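Local structure of sortase family protein (Streptococcus agalactiae, 3O0P) at residues S74-G79 with K139-N144. The protein is a pilus-related sortase C, a transpeptidase-type enzyme that probably links pilin subunits covalently during assembly of pili on the bacterial surface. Numbering follows the deposited sequence. Where two conformers were deposited one is given.
Sequences SVPKIG and KFYIQN
Ser-74 and Tyr-141 face each other as an antiparallel hydrogen-bonded pair, gripped backbone to backbone by two bonds. Ser-74 N gives an almost straight one to Tyr-141 O (2.8 Å), and Tyr-141 N returns a slightly more bent one to Ser-74 O (2.9 Å). Packing is tight around this pair, with Phe-140 CB set 3.3 Å from Ser-74 O. Phe-140 holds its CG between its own N and carbonyl carbon (chi1 60°), which turns the ring away from 74-79, to pack on Ile-73, Ala-176 and Leu-178. Val-75 CG2 and Phe-140 CB meet more loosely (4.2 Å), though both residues are buried. Through this pairing strands 71-75 and 139-143, first and last in the order of the sheet, join and close the β-barrel characteristic of sortases. Ser-74 and Tyr-141 point to the partly exposed side. There Pro-76 comes to the Tyr-141 ring edge, CD in its plane and CG 3.6 Å from CE2, the two side chains crossing at about a right angle; Tyr-200 also meets this ring. After Val-75 the chain turns off into a 3-10 segment, and a water bridges the looser gap, accepting from Lys-77 N and donating to Lys-139 O. A second water binds Ser-74 OG and, weakly, Tyr-141 O.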
loop_
_atom_site.group_PDB
_atom_site.type_symbol
_atom_site.label_atom_id
_atom_site.label_comp_id
_atom_site.label_asym_id
_atom_site.label_seq_id
_atom_site.Cartn_x
_atom_site.Cartn_y
_atom_site.Cartn_z
ATOM N N SER A 74 -8.444 1.658 -3.238
ATOM C CA SER A 74 -9.333 2.423 -4.103
ATOM C C SER A 74 -8.821 3.834 -4.255
ATOM O O SER A 74 -8.587 4.513 -3.262
ATOM C CB SER A 74 -10.752 2.475 -3.522
ATOM O OG SER A 74 -11.302 1.186 -3.444
ATOM N N VAL A 75 -8.670 4.271 -5.498
ATOM C CA VAL A 75 -8.233 5.624 -5.802
ATOM C C VAL A 75 -9.272 6.201 -6.788
ATOM O O VAL A 75 -9.129 6.057 -8.012
ATOM C CB VAL A 75 -6.813 5.690 -6.406
ATOM C CG1 VAL A 75 -6.345 7.119 -6.397
ATOM C CG2 VAL A 75 -5.869 4.806 -5.624
ATOM N N PRO A 76 -10.348 6.818 -6.268
ATOM C CA PRO A 76 -11.475 7.158 -7.164
ATOM C C PRO A 76 -11.146 8.104 -8.312
ATOM O O PRO A 76 -11.713 8.013 -9.402
ATOM C CB PRO A 76 -12.496 7.793 -6.212
ATOM C CG PRO A 76 -12.216 7.184 -4.908
ATOM C CD PRO A 76 -10.740 6.896 -4.847
ATOM N N LYS A 77 -10.208 9.009 -8.086
ATOM C CA LYS A 77 -9.909 9.990 -9.100
ATOM C C LYS A 77 -9.381 9.363 -10.371
ATOM O O LYS A 77 -9.561 9.908 -11.451
ATOM C CB LYS A 77 -8.884 10.965 -8.591
ATOM C CG LYS A 77 -8.593 12.045 -9.587
ATOM C CD LYS A 77 -7.708 13.067 -8.971
ATOM C CE LYS A 77 -7.520 14.254 -9.861
ATOM N NZ LYS A 77 -6.619 15.199 -9.186
ATOM N N ILE A 78 -8.717 8.221 -10.255
ATOM C CA ILE A 78 -8.176 7.538 -11.422
ATOM C C ILE A 78 -8.914 6.226 -11.694
ATOM O O ILE A 78 -8.470 5.405 -12.484
ATOM C CB ILE A 78 -6.655 7.339 -11.297
ATOM C CG1 ILE A 78 -6.296 6.524 -10.046
ATOM C CG2 ILE A 78 -5.964 8.696 -11.258
ATOM C CD1 ILE A 78 -4.833 6.228 -9.885
ATOM N N GLY A 79 -10.055 6.049 -11.037
ATOM C CA GLY A 79 -10.931 4.917 -11.302
ATOM C C GLY A 79 -10.332 3.554 -11.000
ATOM O O GLY A 79 -10.738 2.541 -11.594
ATOM N N LYS A 139 -8.417 11.875 -2.267
ATOM C CA LYS A 139 -8.534 10.827 -1.260
ATOM C C LYS A 139 -8.319 9.442 -1.844
ATOM O O LYS A 139 -8.486 9.186 -3.030
ATOM C CB LYS A 139 -9.903 10.925 -0.564
ATOM C CG LYS A 139 -10.109 12.260 0.158
ATOM C CD LYS A 139 -11.538 12.504 0.561
ATOM C CE LYS A 139 -11.698 13.908 1.108
ATOM N NZ LYS A 139 -11.388 14.951 0.092
ATOM N N PHE A 140 -7.920 8.534 -0.975
ATOM C CA PHE A 140 -7.842 7.129 -1.325
ATOM C C PHE A 140 -8.199 6.311 -0.120
ATOM O O PHE A 140 -8.177 6.798 1.006
ATOM C CB PHE A 140 -6.491 6.745 -1.931
ATOM C CG PHE A 140 -5.287 6.981 -1.041
ATOM C CD1 PHE A 140 -4.823 5.986 -0.200
ATOM C CD2 PHE A 140 -4.581 8.176 -1.099
ATOM C CE1 PHE A 140 -3.701 6.178 0.568
ATOM C CE2 PHE A 140 -3.442 8.355 -0.329
ATOM C CZ PHE A 140 -3.007 7.351 0.499
ATOM N N TYR A 141 -8.560 5.065 -0.386
ATOM C CA TYR A 141 -9.170 4.209 0.615
ATOM C C TYR A 141 -8.522 2.832 0.599
ATOM O O TYR A 141 -8.279 2.287 -0.466
ATOM C CB TYR A 141 -10.674 4.096 0.289
ATOM C CG TYR A 141 -11.314 5.450 0.076
ATOM C CD1 TYR A 141 -11.905 6.125 1.129
ATOM C CD2 TYR A 141 -11.291 6.069 -1.171
ATOM C CE1 TYR A 141 -12.466 7.374 0.954
ATOM C CE2 TYR A 141 -11.845 7.337 -1.350
ATOM C CZ TYR A 141 -12.427 7.973 -0.283
ATOM O OH TYR A 141 -12.996 9.213 -0.445
ATOM N N ILE A 142 -8.290 2.262 1.779
ATOM C CA ILE A 142 -7.798 0.896 1.883
ATOM C C ILE A 142 -8.812 0.090 2.668
ATOM O O ILE A 142 -9.166 0.471 3.789
ATOM C CB ILE A 142 -6.421 0.840 2.584
ATOM C CG1 ILE A 142 -5.380 1.580 1.749
ATOM C CG2 ILE A 142 -5.984 -0.604 2.796
ATOM C CD1 ILE A 142 -4.107 1.882 2.493
ATOM N N GLN A 143 -9.289 -1.000 2.084
ATOM C CA GLN A 143 -10.141 -1.925 2.802
ATOM C C GLN A 143 -9.309 -3.110 3.226
ATOM O O GLN A 143 -8.600 -3.712 2.427
ATOM C CB GLN A 143 -11.306 -2.374 1.933
ATOM C CG GLN A 143 -12.252 -3.283 2.667
ATOM C CD GLN A 143 -13.415 -3.755 1.812
ATOM O OE1 GLN A 143 -13.641 -3.263 0.698
ATOM N NE2 GLN A 143 -14.147 -4.741 2.321
ATOM N N ASN A 144 -9.363 -3.422 4.515
ATOM C CA ASN A 144 -8.738 -4.638 5.045
ATOM C C ASN A 144 -9.837 -5.560 5.578
ATOM O O ASN A 144 -11.022 -5.307 5.359
ATOM C CB ASN A 144 -7.677 -4.297 6.096
ATOM C CG ASN A 144 -8.249 -3.519 7.273
ATOM O OD1 ASN A 144 -9.322 -3.841 7.777
ATOM N ND2 ASN A 144 -7.546 -2.459 7.688
HETATM O O HOH W 1 -10.761 0.289 -0.939
HETATM O O HOH W 2 -8.987 9.810 -5.643
#